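Local coordinates for protein EST1E (Clostridium proteoclasticum, PDB 2WTM) that hydrolyses ester bonds as a promiscuous feruloyl esterase of the alpha/beta-hydrolase clan, probably releasing ferulic acid from plant cell-wall material in the rumen, at residues H44-A47 with V48-T51; V89-Y92 with A93-L96; A134-I137 with P138-A141; A207-A210 with F211-Y215; H228-D231 with H232-L236. One frame throughout, in Å; residues are numbered along the deposited sequence.

Interaction 1: residues H44-A47 with V48-T51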
loop_
_atom_site.group_PDB
_atom_site.type_symbol
_atom_site.label_atom_id
_atom_site.label_comp_id
_atom_site.label_asym_id
_atom_site.label_seq_id
_atom_site.Cartn_x
_atom_site.Cartn_y
_atom_site.Cartn_z
ATOM N N HIS A 44 -27.234 3.267 -4.115
ATOM C CA HIS A 44 -26.883 1.969 -4.675
ATOM C C HIS A 44 -26.279 1.033 -3.624
ATOM O O HIS A 44 -26.436 -0.196 -3.699
ATOM C CB HIS A 44 -26.000 2.148 -5.924
ATOM C CG HIS A 44 -24.770 2.961 -5.680
ATOM N ND1 HIS A 44 -24.811 4.328 -5.536
ATOM C CD2 HIS A 44 -23.465 2.595 -5.553
ATOM C CE1 HIS A 44 -23.577 4.771 -5.323
ATOM N NE2 HIS A 44 -22.755 3.737 -5.308
ATOM N N ILE A 45 -25.542 1.622 -2.669
ATOM C CA ILE A 45 -24.938 0.885 -1.553
ATOM C C ILE A 45 -26.009 0.283 -0.630
ATOM O O ILE A 45 -25.982 -0.909 -0.291
ATOM C CB ILE A 45 -23.946 1.726 -0.737
ATOM C CG1 ILE A 45 -22.823 2.283 -1.624
ATOM C CG2 ILE A 45 -23.443 0.957 0.491
ATOM C CD1 ILE A 45 -21.940 1.189 -2.224
ATOM N N VAL A 46 -26.949 1.157 -0.236
ATOM C CA VAL A 46 -28.042 0.730 0.604
ATOM C C VAL A 46 -28.917 -0.306 -0.057
ATOM O O VAL A 46 -29.377 -1.232 0.602
ATOM C CB VAL A 46 -28.839 1.979 1.071
ATOM C CG1 VAL A 46 -30.140 1.533 1.769
ATOM C CG2 VAL A 46 -27.952 2.828 2.008
ATOM N N ALA A 47 -29.164 -0.171 -1.361
ATOM C CA ALA A 47 -29.935 -1.167 -2.111
ATOM C C ALA A 47 -29.312 -2.538 -2.088
ATOM O O ALA A 47 -29.960 -3.544 -1.805
ATOM C CB ALA A 47 -30.199 -0.676 -3.527
ATOM N N VAL A 48 -28.026 -2.599 -2.310
ATOM C CA VAL A 48 -27.325 -3.850 -2.171
ATOM C C VAL A 48 -27.331 -4.409 -0.745
ATOM O O VAL A 48 -27.601 -5.592 -0.492
ATOM C CB VAL A 48 -25.900 -3.675 -2.746
ATOM C CG1 VAL A 48 -25.084 -4.905 -2.412
ATOM C CG2 VAL A 48 -25.938 -3.425 -4.293
ATOM N N GLN A 49 -27.053 -3.548 0.238
ATOM C CA GLN A 49 -27.104 -3.907 1.637
ATOM C C GLN A 49 -28.450 -4.544 2.037
ATOM O O GLN A 49 -28.485 -5.622 2.644
ATOM C CB GLN A 49 -26.819 -2.668 2.465
ATOM C CG GLN A 49 -27.065 -2.863 3.911
ATOM C CD GLN A 49 -28.173 -1.945 4.433
ATOM O OE1 GLN A 49 -28.188 -0.758 4.165
ATOM N NE2 GLN A 49 -29.059 -2.514 5.282
ATOM N N GLU A 50 -29.525 -3.883 1.606
ATOM C CA GLU A 50 -30.907 -4.325 1.972
ATOM C C GLU A 50 -31.221 -5.649 1.359
ATOM O O GLU A 50 -31.751 -6.537 2.019
ATOM C CB GLU A 50 -31.916 -3.253 1.573
ATOM C CG GLU A 50 -31.832 -2.075 2.531
ATOM C CD GLU A 50 -32.850 -0.988 2.319
ATOM O OE1 GLU A 50 -33.450 -0.920 1.234
ATOM O OE2 GLU A 50 -32.940 -0.134 3.217
ATOM N N THR A 51 -30.861 -5.810 0.097
ATOM C CA THR A 51 -30.968 -7.089 -0.558
ATOM C C THR A 51 -30.261 -8.228 0.157
ATOM O O THR A 51 -30.784 -9.311 0.339
ATOM C CB THR A 51 -30.443 -6.987 -2.008
ATOM O OG1 THR A 51 -31.243 -6.045 -2.737
ATOM C CG2 THR A 51 -30.455 -8.313 -2.673
#

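Interaction 2: residues V89-Y92 with A93-L96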
loop_
_atom_site.group_PDB
_atom_site.type_symbol
_atom_site.label_atom_id
_atom_site.label_comp_id
_atom_site.label_asym_id
_atom_site.label_seq_id
_atom_site.Cartn_x
_atom_site.Cartn_y
_atom_site.Cartn_z
ATOM N N VAL A 89 -11.117 -3.842 8.755
ATOM C CA VAL A 89 -12.536 -4.170 8.853
ATOM C C VAL A 89 -12.634 -5.711 8.810
ATOM O O VAL A 89 -13.488 -6.307 9.526
ATOM C CB VAL A 89 -13.323 -3.510 7.695
ATOM C CG1 VAL A 89 -14.732 -4.079 7.573
ATOM C CG2 VAL A 89 -13.344 -2.007 7.811
ATOM N N VAL A 90 -11.906 -6.395 7.925
ATOM C CA VAL A 90 -11.887 -7.873 7.935
ATOM C C VAL A 90 -11.428 -8.432 9.307
ATOM O O VAL A 90 -12.046 -9.321 9.869
ATOM C CB VAL A 90 -10.979 -8.391 6.861
ATOM C CG1 VAL A 90 -10.771 -9.978 6.983
ATOM C CG2 VAL A 90 -11.451 -8.072 5.478
ATOM N N ASP A 91 -10.456 -7.805 9.917
ATOM C CA ASP A 91 -9.949 -8.294 11.230
ATOM C C ASP A 91 -11.019 -8.127 12.301
ATOM O O ASP A 91 -11.095 -8.962 13.241
ATOM C CB ASP A 91 -8.598 -7.639 11.602
ATOM C CG ASP A 91 -7.452 -8.169 10.725
ATOM O OD1 ASP A 91 -7.648 -9.214 10.067
ATOM O OD2 ASP A 91 -6.400 -7.478 10.746
ATOM N N TYR A 92 -11.796 -7.073 12.197
ATOM C CA TYR A 92 -12.905 -6.812 13.136
ATOM C C TYR A 92 -13.972 -7.887 12.921
ATOM O O TYR A 92 -14.482 -8.501 13.882
ATOM C CB TYR A 92 -13.491 -5.417 12.898
ATOM C CG TYR A 92 -14.761 -5.170 13.679
ATOM C CD1 TYR A 92 -14.675 -4.813 14.984
ATOM C CD2 TYR A 92 -15.972 -5.352 13.107
ATOM C CE1 TYR A 92 -15.883 -4.626 15.742
ATOM C CE2 TYR A 92 -17.149 -5.166 13.824
ATOM C CZ TYR A 92 -17.074 -4.823 15.114
ATOM O OH TYR A 92 -18.268 -4.637 15.814
ATOM N N ALA A 93 -14.336 -8.112 11.670
ATOM C CA ALA A 93 -15.384 -9.081 11.312
ATOM C C ALA A 93 -15.055 -10.506 11.747
ATOM O O ALA A 93 -15.939 -11.286 12.135
ATOM C CB ALA A 93 -15.623 -9.029 9.783
ATOM N N LYS A 94 -13.784 -10.893 11.640
ATOM C CA LYS A 94 -13.345 -12.269 11.993
ATOM C C LYS A 94 -13.521 -12.522 13.525
ATOM O O LYS A 94 -13.463 -13.654 13.983
ATOM C CB LYS A 94 -11.886 -12.453 11.631
ATOM C CG LYS A 94 -11.635 -12.613 10.194
ATOM C CD LYS A 94 -10.124 -12.525 9.892
ATOM C CE LYS A 94 -9.411 -13.829 10.162
ATOM N NZ LYS A 94 -7.897 -13.673 10.063
ATOM N N LYS A 95 -13.676 -11.472 14.295
ATOM C CA LYS A 95 -13.935 -11.593 15.743
ATOM C C LYS A 95 -15.394 -11.615 16.138
ATOM O O LYS A 95 -15.723 -11.749 17.325
ATOM C CB LYS A 95 -13.206 -10.485 16.461
ATOM C CG LYS A 95 -11.666 -10.744 16.367
ATOM C CD LYS A 95 -10.867 -9.638 16.996
ATOM C CE LYS A 95 -10.821 -9.813 18.507
ATOM N NZ LYS A 95 -11.083 -8.530 19.280
ATOM N N LEU A 96 -16.289 -11.461 15.169
ATOM C CA LEU A 96 -17.716 -11.428 15.489
ATOM C C LEU A 96 -18.184 -12.872 15.638
ATOM O O LEU A 96 -18.071 -13.650 14.729
ATOM C CB LEU A 96 -18.483 -10.690 14.384
ATOM C CG LEU A 96 -18.192 -9.174 14.302
ATOM C CD1 LEU A 96 -18.955 -8.533 13.152
ATOM C CD2 LEU A 96 -18.492 -8.497 15.607
HETATM O O HOH W 1 -7.145 -11.773 11.444
#

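Interaction 3: residues A134-I137 with P138-A141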
loop_
_atom_site.group_PDB
_atom_site.type_symbol
_atom_site.label_atom_id
_atom_site.label_comp_id
_atom_site.label_asym_id
_atom_site.label_seq_id
_atom_site.Cartn_x
_atom_site.Cartn_y
_atom_site.Cartn_z
ATOM N N ALA A 134 -13.770 0.146 -10.711
ATOM C CA ALA A 134 -12.822 1.041 -11.381
ATOM C C ALA A 134 -11.468 0.374 -11.511
ATOM O O ALA A 134 -10.440 0.963 -11.106
ATOM C CB ALA A 134 -12.703 2.369 -10.606
ATOM N N ALA A 135 -11.433 -0.820 -12.110
ATOM C CA ALA A 135 -10.249 -1.671 -12.089
ATOM C C ALA A 135 -9.124 -1.164 -12.990
ATOM O O ALA A 135 -7.975 -1.642 -12.887
ATOM C CB ALA A 135 -10.617 -3.050 -12.517
ATOM N N MET A 136 -9.433 -0.225 -13.872
ATOM C CA MET A 136 -8.370 0.371 -14.737
ATOM C C MET A 136 -7.648 1.542 -14.054
ATOM O O MET A 136 -6.702 2.094 -14.652
ATOM C CB MET A 136 -8.936 0.812 -16.109
ATOM C CG MET A 136 -9.612 -0.259 -16.905
ATOM S SD MET A 136 -8.446 -1.513 -17.320
ATOM C CE MET A 136 -7.330 -0.542 -18.307
ATOM N N ILE A 137 -8.028 1.966 -12.831
ATOM C CA ILE A 137 -7.352 3.141 -12.247
ATOM C C ILE A 137 -5.821 2.993 -12.305
ATOM O O ILE A 137 -5.153 3.938 -12.670
ATOM C CB ILE A 137 -7.906 3.485 -10.847
ATOM C CG1 ILE A 137 -9.227 4.268 -11.034
ATOM C CG2 ILE A 137 -6.873 4.281 -10.055
ATOM C CD1 ILE A 137 -9.942 4.532 -9.767
ATOM N N PRO A 138 -5.252 1.844 -11.856
ATOM C CA PRO A 138 -3.733 1.775 -11.853
ATOM C C PRO A 138 -3.141 1.855 -13.230
ATOM O O PRO A 138 -2.166 2.641 -13.384
ATOM C CB PRO A 138 -3.425 0.480 -11.089
ATOM C CG PRO A 138 -4.729 0.304 -10.219
ATOM C CD PRO A 138 -5.867 0.719 -11.117
ATOM N N GLU A 139 -3.696 1.147 -14.175
ATOM C CA GLU A 139 -3.089 1.138 -15.553
ATOM C C GLU A 139 -3.202 2.561 -16.127
ATOM O O GLU A 139 -2.233 3.151 -16.647
ATOM C CB GLU A 139 -3.721 0.094 -16.444
ATOM C CG GLU A 139 -3.322 0.268 -17.883
ATOM C CD GLU A 139 -3.865 -0.797 -18.841
ATOM O OE1 GLU A 139 -4.450 -1.835 -18.456
ATOM O OE2 GLU A 139 -3.709 -0.538 -20.048
ATOM N N ILE A 140 -4.365 3.176 -15.955
ATOM C CA ILE A 140 -4.596 4.486 -16.529
ATOM C C ILE A 140 -3.761 5.533 -15.828
ATOM O O ILE A 140 -3.247 6.420 -16.467
ATOM C CB ILE A 140 -6.081 4.790 -16.584
ATOM C CG1 ILE A 140 -6.825 3.808 -17.488
ATOM C CG2 ILE A 140 -6.382 6.214 -16.964
ATOM C CD1 ILE A 140 -6.230 3.657 -18.857
ATOM N N ALA A 141 -3.511 5.385 -14.517
ATOM C CA ALA A 141 -2.626 6.266 -13.799
ATOM C C ALA A 141 -1.197 6.204 -14.347
ATOM O O ALA A 141 -0.490 7.230 -14.412
ATOM C CB ALA A 141 -2.648 5.970 -12.312
HETATM O O HOH W 2 -5.421 -1.450 -13.924
#

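Interaction 4: residues A207-A210 with F211-Y215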
loop_
_atom_site.group_PDB
_atom_site.type_symbol
_atom_site.label_atom_id
_atom_site.label_comp_id
_atom_site.label_asym_id
_atom_site.label_seq_id
_atom_site.Cartn_x
_atom_site.Cartn_y
_atom_site.Cartn_z
ATOM N N ALA A 207 -13.617 -2.958 -19.810
ATOM C CA ALA A 207 -12.617 -3.472 -18.881
ATOM C C ALA A 207 -13.180 -4.563 -17.985
ATOM O O ALA A 207 -12.530 -5.555 -17.666
ATOM C CB ALA A 207 -11.992 -2.346 -18.074
ATOM N N SER A 208 -14.437 -4.431 -17.606
ATOM C CA SER A 208 -15.071 -5.483 -16.841
ATOM C C SER A 208 -15.323 -6.750 -17.640
ATOM O O SER A 208 -15.270 -7.844 -17.118
ATOM C CB SER A 208 -16.406 -5.013 -16.267
ATOM O OG SER A 208 -16.234 -4.207 -15.110
ATOM N N VAL A 209 -15.676 -6.596 -18.917
ATOM C CA VAL A 209 -15.681 -7.752 -19.809
ATOM C C VAL A 209 -14.331 -8.462 -19.776
ATOM O O VAL A 209 -14.283 -9.674 -19.595
ATOM C CB VAL A 209 -16.062 -7.369 -21.277
ATOM C CG1 VAL A 209 -16.029 -8.593 -22.184
ATOM C CG2 VAL A 209 -17.425 -6.658 -21.307
ATOM N N ALA A 210 -13.223 -7.706 -19.918
ATOM C CA ALA A 210 -11.902 -8.300 -19.931
ATOM C C ALA A 210 -11.551 -8.974 -18.605
ATOM O O ALA A 210 -11.112 -10.149 -18.555
ATOM C CB ALA A 210 -10.877 -7.227 -20.262
ATOM N N PHE A 211 -11.725 -8.246 -17.484
ATOM C CA PHE A 211 -11.418 -8.850 -16.192
ATOM C C PHE A 211 -12.282 -10.093 -15.908
ATOM O O PHE A 211 -11.814 -11.069 -15.363
ATOM C CB PHE A 211 -11.441 -7.837 -15.015
ATOM C CG PHE A 211 -10.254 -6.919 -15.019
ATOM C CD1 PHE A 211 -8.997 -7.419 -14.804
ATOM C CD2 PHE A 211 -10.425 -5.553 -15.229
ATOM C CE1 PHE A 211 -7.876 -6.527 -14.800
ATOM C CE2 PHE A 211 -9.337 -4.673 -15.266
ATOM C CZ PHE A 211 -8.073 -5.167 -15.048
ATOM N N SER A 212 -13.539 -10.075 -16.318
ATOM C CA SER A 212 -14.411 -11.240 -16.116
ATOM C C SER A 212 -13.891 -12.495 -16.787
ATOM O O SER A 212 -14.194 -13.591 -16.356
ATOM C CB SER A 212 -15.837 -10.982 -16.570
ATOM O OG SER A 212 -16.040 -10.983 -18.011
ATOM N N LYS A 213 -13.191 -12.326 -17.896
ATOM C CA LYS A 213 -12.609 -13.460 -18.602
ATOM C C LYS A 213 -11.308 -13.895 -17.964
ATOM O O LYS A 213 -10.960 -15.064 -18.035
ATOM C CB LYS A 213 -12.415 -13.111 -20.081
ATOM C CG LYS A 213 -13.757 -12.809 -20.773
ATOM C CD LYS A 213 -13.665 -12.656 -22.246
ATOM C CE LYS A 213 -14.808 -11.800 -22.840
ATOM N NZ LYS A 213 -16.159 -12.376 -22.658
ATOM N N GLN A 214 -10.602 -12.969 -17.293
ATOM C CA GLN A 214 -9.365 -13.315 -16.625
ATOM C C GLN A 214 -9.542 -14.164 -15.370
ATOM O O GLN A 214 -8.744 -15.068 -15.054
ATOM C CB GLN A 214 -8.586 -12.053 -16.281
ATOM C CG GLN A 214 -7.214 -12.387 -15.866
ATOM C CD GLN A 214 -6.450 -11.241 -15.299
ATOM O OE1 GLN A 214 -6.703 -10.060 -15.648
ATOM N NE2 GLN A 214 -5.418 -11.588 -14.512
ATOM N N TYR A 215 -10.583 -13.850 -14.591
ATOM C CA TYR A 215 -10.877 -14.544 -13.398
ATOM C C TYR A 215 -11.140 -16.030 -13.710
ATOM O O TYR A 215 -11.742 -16.328 -14.790
ATOM C CB TYR A 215 -12.139 -13.923 -12.761
ATOM C CG TYR A 215 -11.867 -12.811 -11.771
ATOM C CD1 TYR A 215 -12.420 -11.556 -11.967
ATOM C CD2 TYR A 215 -11.108 -13.046 -10.636
ATOM C CE1 TYR A 215 -12.177 -10.507 -11.052
ATOM C CE2 TYR A 215 -10.896 -12.014 -9.696
ATOM C CZ TYR A 215 -11.425 -10.734 -9.954
ATOM O OH TYR A 215 -11.166 -9.719 -9.039
#

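Interaction 5: residues H228-D231 with H232-L236. With PO4 (phosphate ion), chain E.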
loop_
_atom_site.group_PDB
_atom_site.type_symbol
_atom_site.label_atom_id
_atom_site.label_comp_id
_atom_site.label_asym_id
_atom_site.label_seq_id
_atom_site.Cartn_x
_atom_site.Cartn_y
_atom_site.Cartn_z
ATOM N N HIS A 228 -23.282 4.560 -14.453
ATOM C CA HIS A 228 -22.292 4.165 -13.429
ATOM C C HIS A 228 -22.917 3.762 -12.104
ATOM O O HIS A 228 -22.425 2.831 -11.468
ATOM C CB HIS A 228 -21.322 5.314 -13.220
ATOM C CG HIS A 228 -20.141 4.970 -12.367
ATOM N ND1 HIS A 228 -19.367 3.851 -12.570
ATOM C CD2 HIS A 228 -19.609 5.617 -11.292
ATOM C CE1 HIS A 228 -18.415 3.809 -11.643
ATOM N NE2 HIS A 228 -18.547 4.858 -10.855
ATOM N N CYS A 229 -23.930 4.505 -11.665
ATOM C CA CYS A 229 -24.630 4.202 -10.398
ATOM C C CYS A 229 -26.014 3.627 -10.599
ATOM O O CYS A 229 -26.858 3.654 -9.678
ATOM C CB CYS A 229 -24.725 5.422 -9.494
ATOM S SG CYS A 229 -23.170 6.095 -8.906
ATOM N N TYR A 230 -26.258 3.102 -11.795
ATOM C CA TYR A 230 -27.492 2.379 -12.085
ATOM C C TYR A 230 -28.761 3.250 -11.926
ATOM O O TYR A 230 -29.712 2.910 -11.190
ATOM C CB TYR A 230 -27.556 1.068 -11.290
ATOM C CG TYR A 230 -26.208 0.443 -11.038
ATOM C CD1 TYR A 230 -25.434 -0.033 -12.095
ATOM C CD2 TYR A 230 -25.692 0.324 -9.771
ATOM C CE1 TYR A 230 -24.217 -0.659 -11.863
ATOM C CE2 TYR A 230 -24.471 -0.295 -9.542
ATOM C CZ TYR A 230 -23.735 -0.738 -10.587
ATOM O OH TYR A 230 -22.501 -1.362 -10.454
ATOM N N ASP A 231 -28.756 4.365 -12.629
ATOM C CA ASP A 231 -29.852 5.351 -12.519
ATOM C C ASP A 231 -31.125 4.698 -13.071
ATOM O O ASP A 231 -32.222 4.949 -12.548
ATOM C CB ASP A 231 -29.554 6.598 -13.315
ATOM C CG ASP A 231 -28.407 7.404 -12.782
ATOM O OD1 ASP A 231 -28.047 7.298 -11.611
ATOM O OD2 ASP A 231 -27.916 8.245 -13.554
ATOM N N HIS A 232 -31.003 3.861 -14.105
ATOM C CA HIS A 232 -32.201 3.302 -14.763
ATOM C C HIS A 232 -32.695 1.971 -14.244
ATOM O O HIS A 232 -33.917 1.688 -14.243
ATOM C CB HIS A 232 -31.988 3.125 -16.275
ATOM C CG HIS A 232 -31.326 4.287 -16.941
ATOM N ND1 HIS A 232 -30.401 4.118 -17.952
ATOM C CD2 HIS A 232 -31.448 5.623 -16.759
ATOM C CE1 HIS A 232 -29.978 5.299 -18.356
ATOM N NE2 HIS A 232 -30.583 6.229 -17.638
ATOM N N HIS A 233 -31.767 1.093 -13.849
ATOM C CA HIS A 233 -32.133 -0.282 -13.531
ATOM C C HIS A 233 -31.418 -0.880 -12.347
ATOM O O HIS A 233 -30.941 -2.030 -12.422
ATOM C CB HIS A 233 -31.911 -1.135 -14.745
ATOM C CG HIS A 233 -32.953 -0.913 -15.772
ATOM N ND1 HIS A 233 -34.279 -1.248 -15.547
ATOM C CD2 HIS A 233 -32.891 -0.343 -16.992
ATOM C CE1 HIS A 233 -34.982 -0.913 -16.621
ATOM N NE2 HIS A 233 -34.163 -0.356 -17.505
ATOM N N LEU A 234 -31.446 -0.126 -11.247
ATOM C CA LEU A 234 -30.864 -0.578 -9.988
ATOM C C LEU A 234 -31.450 -1.916 -9.562
ATOM O O LEU A 234 -30.764 -2.791 -9.025
ATOM C CB LEU A 234 -31.046 0.467 -8.908
ATOM C CG LEU A 234 -30.528 0.158 -7.505
ATOM C CD1 LEU A 234 -29.011 -0.234 -7.545
ATOM C CD2 LEU A 234 -30.765 1.322 -6.608
ATOM N N GLU A 235 -32.731 -2.143 -9.846
ATOM C CA GLU A 235 -33.311 -3.473 -9.572
ATOM C C GLU A 235 -32.689 -4.665 -10.271
ATOM O O GLU A 235 -32.751 -5.781 -9.783
ATOM C CB GLU A 235 -34.822 -3.455 -9.823
ATOM C CG GLU A 235 -35.288 -3.484 -11.248
ATOM C CD GLU A 235 -35.088 -2.205 -12.061
ATOM O OE1 GLU A 235 -34.831 -1.097 -11.501
ATOM O OE2 GLU A 235 -35.239 -2.296 -13.294
ATOM N N LEU A 236 -32.127 -4.433 -11.458
ATOM C CA LEU A 236 -31.495 -5.518 -12.148
ATOM C C LEU A 236 -30.187 -5.857 -11.437
ATOM O O LEU A 236 -29.729 -7.013 -11.423
ATOM C CB LEU A 236 -31.240 -5.144 -13.590
ATOM C CG LEU A 236 -32.543 -5.101 -14.426
ATOM C CD1 LEU A 236 -32.212 -4.813 -15.836
ATOM C CD2 LEU A 236 -33.365 -6.427 -14.301
HETATM P P PO4 E . -16.438 6.310 -7.921
HETATM O O1 PO4 E . -17.760 6.184 -7.172
HETATM O O2 PO4 E . -16.188 7.797 -7.827
HETATM O O3 PO4 E . -16.647 6.043 -9.405
HETATM O O4 PO4 E . -15.290 5.397 -7.401
HETATM O O HOH W 3 -32.963 2.402 -11.033
#

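Interaction 1: residues H44-A47 with V48-T51
Thr51 and Ala47 meet through two hydrogen bonds on a single carbonyl. Ala47 O accepts from Thr51 OG1 at 3.0 Å and from Thr51 N at 3.1 Å, and the two donors come from opposite faces of the carbonyl plane. The hydroxyl reaches back up the helix because it lies anti to the carbonyl carbon of its own residue (chi1 -61°). Three further i to i+4 backbone bonds join His44 to Val48, Ile45 to Gln49 and Val46 to Glu50; the last is the shortest, Glu50 N to Val46 O at 2.8 Å.

Van der Waals contact gathers around Val46, whose methyl CG1 meets the polar ends of two neighbours. This CG1, anti to the backbone N, lies 3.6 Å from Glu50 OE2, with the extended glutamate chain crossing it obliquely and Glu50 CG resting 3.2 Å from Val46 O. Gln49 runs beside Val46 and points the same way, so that Gln49 OE1 comes to 3.8 Å from Val46 CG1. The other end of this amide, Gln49 NE2, is hydrogen-bonded to Asn53 one turn on. Val48 CG2 packs 3.3 Å from His44 O.

Helix 43-54 connects strands 27-33 and 58-62 in a beta-alpha-beta unit. Ile45 and Gln49 face those strands, whereas Ala47 and Thr51 meet helix 234-249. The threonine hydroxyl at that helix-helix boundary is therefore satisfied within its own helix, by a carbonyl that already serves the backbone.

Interaction 2: residues V89-Y92 with A93-L96
Helical i to i+4 bonding runs from Val89 O to Ala93 N (2.9 Å) and from Val90 O to Lys94 N (2.9 Å), then gives way to a longer i to i+3 bond from Lys95 N to Tyr92 O (3.1 Å), whose donor stands well above the carbonyl plane, and to a type I beta turn from Ala93 to Leu96.

Tyr92 and Leu96 carry the apolar side of this helix end. With CG anti to the backbone N (chi1 171°), the tyrosine ring extends along the chain towards the turn, and its CE2 lies 3.9 Å from Leu96 CD1. The second leucine methyl, CD2, sits equally close to Tyr92 OH, so the two methyls meet different atoms towards the hydroxyl-bearing end of the ring, CD1 approaching it obliquely.

Asp91 and Lys94 run side by side in the same direction. Their charged ends remain beyond salt-bridge distance, and a water spans them, donating to Asp91 OD1 at 2.9 Å and accepting from Lys94 NZ at 2.5 Å. Both side chains also reach the second subunit: Lys94 forms a salt bridge with Asp158 of that chain, and Asp91 OD2 is hydrogen-bonded to its Asn171. Lys94 CD meanwhile packs 3.9 Å from Val90 CG1.

Val89, Val90 and Ala93 lay the end of helix 79-93 against strands 27-33, 58-62 and 99-107 of the central sheet, while Tyr92 reaches strand 3-8 at its margin.

Interaction 3: residues A134-I137 with P138-A141
A type I beta turn from Ala134 to Ile137 leads directly into helix 137-143, whose first turns are joined by hydrogen bonds from Ile140 N to Met136 O (2.9 Å) and from Ala141 N to Ile137 O (2.9 Å). The first is nearly straight, with an N-H...O angle of 168°. Pro138, which has no N-H to give, occupies the first turn, and a water links the neighbouring polar atoms by donating to Ala135 O at 2.8 Å and accepting from Glu139 N at 3.1 Å.

Met136 curls forward along the first helical turn. Bends at chi2 (-63°) and chi3 (-62°) bring its methyl carbon CE to 3.2 Å from Glu139 OE1, and the extended glutamate lies alongside, pointing the same way. Nearer the backbone, Met136 CB packs 3.9 Å from Ile140 CG1. Ile137 CB is 3.4 Å from Pro138 CD, a closeness set largely by the peptide bond that joins the two residues. Ala141 CB rests 3.2 Å from Ile137 O.

Ala135 and Met136 face helix 205-214, whereas Ile137 and Pro138 lie against helix 109-120. Ala134 is linked through the backbone to Ser108, which sits in a GxSxG sequence resembling a nucleophile elbow. A loop and short helix following strand 125-131, close to that serine, are consistent with the start of the cap (lid) insertion that many alpha/beta-hydrolases carry after this strand, beside the probable active site.

Interaction 4: residues A207-A210 with F211-Y215
Lys213 runs alongside Val209 on one flank of helix 205-214, both side chains pointing the same way. Lys213 CB lies 3.6 Å from Ala210 O. The next carbon, CG, is 3.4 Å from Val209 O, and CD passes farther from that oxygen. The chain, extended as far as CE, presses CE to 3.5 Å from Val209 CG1, a tight carbon contact; the bend at chi4 (-63°) then sets NZ 3.8 Å from the same methyl.

Val209 O also receives Ser212 OG at 2.7 Å. That hydroxyl sits between its own backbone N and carbonyl carbon (chi1 75°), which directs it back along the helix. The amide of Lys213 makes only weak bonds, to Val209 O and Ala210 O, whereas Phe211 N points almost straight at Ala207 O (2.8 Å, N-H...O 175°). The Phe211 ring lies by the same carbonyl, with CD2 3.2 Å from Ala207 O.

Ser208 is hydrogen-bonded to His196, and Gln214 to Asp186 of helix 181-187. Over the last turn weak i to i+3 bonds accompany the i to i+4 bonds, and Tyr215 is the first residue to leave helical geometry. Helix 205-214 is the crossover of a beta-alpha-beta unit between strands 192-197 and 218-223, the parallel layout of an alpha/beta-hydrolase sheet.

Interaction 5: residues H228-D231 with H232-L236
Tyr230 and Leu234 make the apolar contact of this turn. Their side chains cross at about a right angle, with Leu234 CD1 4.0 Å from Tyr230 CD2 and oblique to the ring. With CG anti to the backbone N (chi1 179°), the leucine carries CD1 to the tyrosine ring, and Leu234 CB also lies 3.6 Å from Tyr230 O. The phenol hydroxyl, at the far end of the ring, is hydrogen-bonded to Ser132.

Water supplies the clear polar link across the turn, donating to Tyr230 O at 3.3 Å and accepting from Leu234 N at 3.0 Å. Asp226 takes the amides of His232 and His233 on its carboxylate, holding the chain where it enters helix 234-249. At the N-cap position, His233 ND1 gives a nearly straight bond to Glu235 OE2 (2.7 Å, N-H...O 177°). The acceptor is met on its syn side and lies close to the imidazole plane, which should help to fix the rotation of that ring.

His228 binds a phosphate ion, probably from the crystallisation liquor: NE2 donates to phosphate O3 at 2.7 Å, with the oxygen at the ring edge. Its ND1 is hydrogen-bonded to Asp200, and the same ion is held by Ser108 OG and by the amides of Phe36 and Gln109. This is consistent with a Ser108-His228-Asp200 catalytic triad, and the two amides with an oxyanion hole, as in other alpha/beta-hydrolases.

The five contacts follow one another along the chain without nesting or crossing; each is local, and none closes a long loop. Interaction 1 lies within the helix after strand 27-33, interaction 2 ends helix 79-93 before strand 99-107, and interaction 3 opens the short helix after strand 125-131. Interaction 4 closes out helix 205-214, and interaction 5 leads from strand 218-223 into the C-terminal helix. Two pairs meet in space. Interactions 1 and 5 pack Ala47 CB against Leu234 CD2 at 3.7 Å, joining helices 43-54 and 234-249; interactions 3 and 4 bring Ala135 CB to 3.4 Å from Phe211 CE2. Interaction 2 stands apart, its centre about 30 Å from that of interaction 5, at the subunit interface.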